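Local coordinates for ribose ABC transporter, substrate binding protein (Conexibacter woesei, PDB 4KQ9) that probably binds ribose or a related sugar in the periplasm as the substrate-binding component of an ABC transporter, at residues Leu231-Gln245 against Pro275-Met288. The protein carries 1 engineered substitution. Sequence-based numbering, arbitrary orientation.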
loop_
_atom_site.group_PDB
_atom_site.type_symbol
_atom_site.label_atom_id
_atom_site.label_comp_id
_atom_site.label_asym_id
_atom_site.label_seq_id
_atom_site.Cartn_x
_atom_site.Cartn_y
_atom_site.Cartn_z
ATOM N N LEU A 231 -5.779 0.171 13.945
ATOM C CA LEU A 231 -5.011 -0.404 15.026
ATOM C C LEU A 231 -5.876 -0.427 16.289
ATOM O O LEU A 231 -5.910 -1.414 16.975
ATOM C CB LEU A 231 -3.786 0.418 15.201
ATOM C CG LEU A 231 -2.767 0.329 14.071
ATOM C CD1 LEU A 231 -1.736 1.444 14.245
ATOM C CD2 LEU A 231 -2.156 -1.038 13.981
ATOM N N ALA A 232 -6.647 0.622 16.529
ATOM C CA ALA A 232 -7.526 0.651 17.714
ATOM C C ALA A 232 -8.634 -0.399 17.617
ATOM O O ALA A 232 -8.932 -1.147 18.557
ATOM C CB ALA A 232 -8.089 2.025 17.824
ATOM N N ALA A 233 -9.209 -0.529 16.446
ATOM C CA ALA A 233 -10.247 -1.574 16.243
ATOM C C ALA A 233 -9.723 -2.995 16.407
ATOM O O ALA A 233 -10.385 -3.880 16.982
ATOM C CB ALA A 233 -10.963 -1.359 14.903
ATOM N N VAL A 234 -8.501 -3.230 15.912
ATOM C CA VAL A 234 -7.884 -4.503 16.074
ATOM C C VAL A 234 -7.628 -4.744 17.564
ATOM O O VAL A 234 -7.909 -5.835 18.022
ATOM C CB VAL A 234 -6.579 -4.641 15.286
ATOM C CG1 VAL A 234 -5.886 -5.943 15.666
ATOM C CG2 VAL A 234 -6.900 -4.721 13.793
ATOM N N ARG A 235 -7.122 -3.725 18.262
ATOM C CA ARG A 235 -6.892 -3.849 19.703
ATOM C C ARG A 235 -8.223 -4.143 20.396
ATOM O O ARG A 235 -8.280 -5.073 21.204
ATOM C CB ARG A 235 -6.266 -2.610 20.330
ATOM C CG ARG A 235 -4.787 -2.559 20.159
ATOM C CD ARG A 235 -4.046 -1.432 20.895
ATOM N NE ARG A 235 -4.505 -0.155 20.368
ATOM C CZ ARG A 235 -3.820 0.678 19.594
ATOM N NH1 ARG A 235 -2.566 0.416 19.225
ATOM N NH2 ARG A 235 -4.409 1.813 19.173
ATOM N N ALA A 236 -9.258 -3.379 20.075
ATOM C CA ALA A 236 -10.597 -3.638 20.672
ATOM C C ALA A 236 -11.266 -4.963 20.281
ATOM O O ALA A 236 -12.215 -5.381 20.918
ATOM C CB ALA A 236 -11.544 -2.519 20.352
ATOM N N GLY A 237 -10.809 -5.644 19.256
ATOM C CA GLY A 237 -11.497 -6.898 18.844
ATOM C C GLY A 237 -12.660 -6.669 17.849
ATOM O O GLY A 237 -13.404 -7.614 17.498
ATOM N N THR A 238 -12.874 -5.444 17.383
ATOM C CA THR A 238 -13.968 -5.226 16.434
ATOM C C THR A 238 -13.461 -5.504 15.004
ATOM O O THR A 238 -14.262 -5.849 14.150
ATOM C CB THR A 238 -14.515 -3.819 16.470
ATOM O OG1 THR A 238 -13.437 -2.893 16.375
ATOM C CG2 THR A 238 -15.311 -3.506 17.791
HETATM N N MSE A 239 -12.144 -5.375 14.765
HETATM C CA MSE A 239 -11.495 -5.826 13.503
HETATM C C MSE A 239 -10.573 -6.947 13.853
HETATM O O MSE A 239 -10.000 -6.938 14.962
HETATM C CB MSE A 239 -10.662 -4.720 12.908
HETATM C CG MSE A 239 -11.549 -3.750 12.146
HETATM SE SE MSE A 239 -10.455 -2.451 11.123
HETATM C CE MSE A 239 -9.058 -3.563 10.579
ATOM N N ALA A 240 -10.392 -7.923 12.969
ATOM C CA ALA A 240 -9.508 -9.080 13.252
ATOM C C ALA A 240 -8.073 -8.869 12.807
ATOM O O ALA A 240 -7.166 -9.364 13.468
ATOM C CB ALA A 240 -10.043 -10.353 12.618
ATOM N N LEU A 241 -7.871 -8.259 11.638
ATOM C CA LEU A 241 -6.529 -8.157 11.036
ATOM C C LEU A 241 -6.428 -6.905 10.198
ATOM O O LEU A 241 -7.381 -6.552 9.453
ATOM C CB LEU A 241 -6.272 -9.340 10.117
ATOM C CG LEU A 241 -4.962 -9.484 9.319
ATOM C CD1 LEU A 241 -3.959 -10.054 10.268
ATOM C CD2 LEU A 241 -5.034 -10.495 8.154
ATOM N N THR A 242 -5.309 -6.239 10.286
ATOM C CA THR A 242 -4.951 -5.283 9.255
ATOM C C THR A 242 -3.513 -5.523 8.811
ATOM O O THR A 242 -2.730 -6.211 9.517
ATOM C CB THR A 242 -5.150 -3.847 9.774
ATOM O OG1 THR A 242 -4.956 -2.908 8.714
ATOM C CG2 THR A 242 -4.211 -3.515 10.908
ATOM N N VAL A 243 -3.122 -4.942 7.687
ATOM C CA VAL A 243 -1.790 -5.164 7.162
ATOM C C VAL A 243 -1.118 -3.800 6.953
ATOM O O VAL A 243 -1.700 -2.919 6.289
ATOM C CB VAL A 243 -1.815 -5.969 5.865
ATOM C CG1 VAL A 243 -0.372 -6.298 5.346
ATOM C CG2 VAL A 243 -2.536 -7.276 6.106
ATOM N N SER A 244 0.094 -3.620 7.491
ATOM C CA SER A 244 0.935 -2.417 7.176
ATOM C C SER A 244 1.778 -2.634 5.924
ATOM O O SER A 244 2.345 -3.719 5.739
ATOM C CB SER A 244 1.837 -2.110 8.316
ATOM O OG SER A 244 2.756 -1.135 7.918
ATOM N N GLN A 245 1.805 -1.618 5.050
ATOM C CA GLN A 245 2.662 -1.625 3.886
ATOM C C GLN A 245 3.978 -0.956 4.177
ATOM O O GLN A 245 4.716 -0.721 3.269
ATOM C CB GLN A 245 1.969 -0.854 2.792
ATOM C CG GLN A 245 0.736 -1.559 2.281
ATOM C CD GLN A 245 0.203 -0.840 1.037
ATOM O OE1 GLN A 245 -0.869 -0.247 1.072
ATOM N NE2 GLN A 245 0.981 -0.835 -0.028
ATOM N N PRO A 275 8.675 -5.108 2.583
ATOM C CA PRO A 275 8.039 -5.848 3.647
ATOM C C PRO A 275 6.635 -5.340 3.973
ATOM O O PRO A 275 6.319 -4.187 3.807
ATOM C CB PRO A 275 8.963 -5.671 4.846
ATOM C CG PRO A 275 10.097 -4.903 4.436
ATOM C CD PRO A 275 9.863 -4.406 3.039
ATOM N N VAL A 276 5.771 -6.278 4.309
ATOM C CA VAL A 276 4.464 -5.977 4.898
ATOM C C VAL A 276 4.377 -6.742 6.225
ATOM O O VAL A 276 5.062 -7.773 6.367
ATOM C CB VAL A 276 3.305 -6.378 3.974
ATOM C CG1 VAL A 276 3.393 -5.709 2.636
ATOM C CG2 VAL A 276 3.135 -7.895 3.809
ATOM N N ILE A 277 3.601 -6.214 7.168
ATOM C CA ILE A 277 3.446 -6.764 8.495
ATOM C C ILE A 277 1.959 -6.869 8.838
ATOM O O ILE A 277 1.257 -5.873 8.749
ATOM C CB ILE A 277 4.138 -5.937 9.577
ATOM C CG1 ILE A 277 5.643 -5.963 9.363
ATOM C CG2 ILE A 277 3.895 -6.574 10.919
ATOM C CD1 ILE A 277 6.485 -5.218 10.350
ATOM N N GLU A 278 1.508 -8.063 9.165
ATOM C CA GLU A 278 0.139 -8.349 9.650
ATOM C C GLU A 278 0.008 -8.088 11.142
ATOM O O GLU A 278 0.897 -8.489 11.956
ATOM C CB GLU A 278 -0.168 -9.846 9.517
ATOM C CG GLU A 278 -0.029 -10.399 8.144
ATOM C CD GLU A 278 -0.119 -11.937 8.109
ATOM O OE1 GLU A 278 -1.146 -12.527 8.534
ATOM O OE2 GLU A 278 0.854 -12.570 7.634
ATOM N N ILE A 279 -1.132 -7.513 11.526
ATOM C CA ILE A 279 -1.390 -7.106 12.878
ATOM C C ILE A 279 -2.747 -7.687 13.214
ATOM O O ILE A 279 -3.699 -7.324 12.538
ATOM C CB ILE A 279 -1.484 -5.579 12.923
ATOM C CG1 ILE A 279 -0.256 -4.956 12.282
ATOM C CG2 ILE A 279 -1.653 -5.093 14.347
ATOM C CD1 ILE A 279 -0.169 -3.502 12.559
ATOM N N ASP A 280 -2.846 -8.599 14.196
ATOM C CA ASP A 280 -4.129 -9.153 14.595
ATOM C C ASP A 280 -4.362 -8.960 16.080
ATOM O O ASP A 280 -3.487 -8.483 16.811
ATOM C CB ASP A 280 -4.337 -10.574 14.081
ATOM C CG ASP A 280 -3.481 -11.623 14.837
ATOM O OD1 ASP A 280 -3.596 -11.697 16.074
ATOM O OD2 ASP A 280 -2.723 -12.364 14.180
ATOM N N THR A 281 -5.580 -9.218 16.504
ATOM C CA THR A 281 -5.983 -8.935 17.872
ATOM C C THR A 281 -5.040 -9.644 18.868
ATOM O O THR A 281 -4.578 -9.012 19.796
ATOM C CB THR A 281 -7.477 -9.299 18.117
ATOM O OG1 THR A 281 -8.317 -8.637 17.150
ATOM C CG2 THR A 281 -7.915 -8.833 19.551
ATOM N N GLU A 282 -4.689 -10.895 18.607
ATOM C CA GLU A 282 -3.771 -11.642 19.474
ATOM C C GLU A 282 -2.305 -11.152 19.457
ATOM O O GLU A 282 -1.637 -11.260 20.456
ATOM C CB GLU A 282 -3.816 -13.145 19.195
ATOM C CG GLU A 282 -3.521 -13.622 17.775
ATOM N N THR A 283 -1.803 -10.607 18.346
ATOM C CA THR A 283 -0.367 -10.328 18.250
ATOM C C THR A 283 0.003 -8.884 18.280
ATOM O O THR A 283 1.213 -8.568 18.368
ATOM C CB THR A 283 0.201 -10.914 16.933
ATOM O OG1 THR A 283 -0.546 -10.422 15.779
ATOM C CG2 THR A 283 0.053 -12.422 16.981
ATOM N N ILE A 284 -0.988 -7.990 18.206
ATOM C CA ILE A 284 -0.714 -6.568 17.901
ATOM C C ILE A 284 0.284 -5.919 18.837
ATOM O O ILE A 284 1.230 -5.234 18.419
ATOM C CB ILE A 284 -2.034 -5.710 17.736
ATOM C CG1 ILE A 284 -1.743 -4.246 17.461
ATOM C CG2 ILE A 284 -2.909 -5.763 18.982
ATOM C CD1 ILE A 284 -2.968 -3.450 16.976
ATOM N N ASP A 285 0.072 -6.080 20.134
ATOM C CA ASP A 285 0.931 -5.375 21.098
ATOM C C ASP A 285 2.406 -5.917 21.059
ATOM O O ASP A 285 3.354 -5.129 21.042
ATOM C CB ASP A 285 0.273 -5.396 22.502
ATOM C CG ASP A 285 -1.135 -4.685 22.519
ATOM O OD1 ASP A 285 -1.255 -3.500 22.050
ATOM O OD2 ASP A 285 -2.117 -5.342 22.970
ATOM N N ARG A 286 2.569 -7.220 20.968
ATOM C CA ARG A 286 3.884 -7.845 20.790
ATOM C C ARG A 286 4.511 -7.380 19.493
ATOM O O ARG A 286 5.641 -6.902 19.460
ATOM C CB ARG A 286 3.778 -9.354 20.709
ATOM C CG ARG A 286 3.668 -10.109 22.013
ATOM C CD ARG A 286 3.539 -11.629 21.722
ATOM N NE ARG A 286 2.157 -12.109 21.866
ATOM C CZ ARG A 286 1.588 -13.079 21.153
ATOM N NH1 ARG A 286 0.322 -13.408 21.388
ATOM N NH2 ARG A 286 2.254 -13.723 20.205
ATOM N N VAL A 287 3.760 -7.469 18.412
ATOM C CA VAL A 287 4.314 -7.055 17.121
ATOM C C VAL A 287 4.775 -5.615 17.181
ATOM O O VAL A 287 5.932 -5.222 16.795
ATOM C CB VAL A 287 3.288 -7.276 16.015
ATOM C CG1 VAL A 287 3.668 -6.493 14.786
ATOM C CG2 VAL A 287 3.138 -8.747 15.711
HETATM N N MSE A 288 3.911 -4.782 17.724
HETATM C CA MSE A 288 4.191 -3.359 17.666
HETATM C C MSE A 288 5.301 -2.865 18.565
HETATM O O MSE A 288 5.785 -1.733 18.386
HETATM C CB MSE A 288 2.898 -2.567 17.893
HETATM C CG MSE A 288 2.077 -2.544 16.581
HETATM SE SE MSE A 288 0.516 -1.364 16.976
HETATM C CE MSE A 288 1.290 0.453 16.828
HETATM O O HOH W 1 -5.243 -6.518 21.453
HETATM O O HOH W 2 5.562 -2.668 1.683
#
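The guanidinium of Arg235 and the carboxylate of Asp285 are nearly coplanar, 12° apart, yet their charged atoms stay separated, Arg235 NE lying 5.0 Å from Asp285 OD1; any attraction is therefore long-range. One face of the guanidinium, toward its rim, lies over Leu231 O, while Ile284 CD1 and Met288 SE approach obliquely. The aliphatic part of Arg235 suits this helix margin, its CG packing 3.8 Å from Ile284 CD1. Deeper in, Leu231 CD2 presses tightly on Ile279 CD1 at 3.5 Å and also meets the SE of selenomethionine Met288, whose chain bends at chi3; Trp293 of helix 291-297 packs on Ile279 and Met288. Strands 241-244 and 277-280 pair antiparallel at the edge of the second lobe of this type I periplasmic-binding-protein fold, strand 241-244 continuing from backbone bonds to Val221, Gly223 and Asp225; the Gln245 and Pro275 ends probably run into the interlobe crossings. Thr242 and Ile279 are a hydrogen-bonded pair, Ile279 N to Thr242 O measuring 2.9 Å; their beta-branched side chains suit a strand and lie side by side. Where the strands end, Thr281 OG1, anti to its own carbonyl carbon (chi1 -54°), donates in the carbonyl plane to a lone pair of Val234 O at 3.0 Å. Gly237 N also bonds to that oxygen in a Schellman motif, where a CB would jam against the preceding carbonyl oxygen, so glycine fits. Lacking the hydroxyl, a valine replacing Thr281 would probably leave the helix end less firmly tied to the strand.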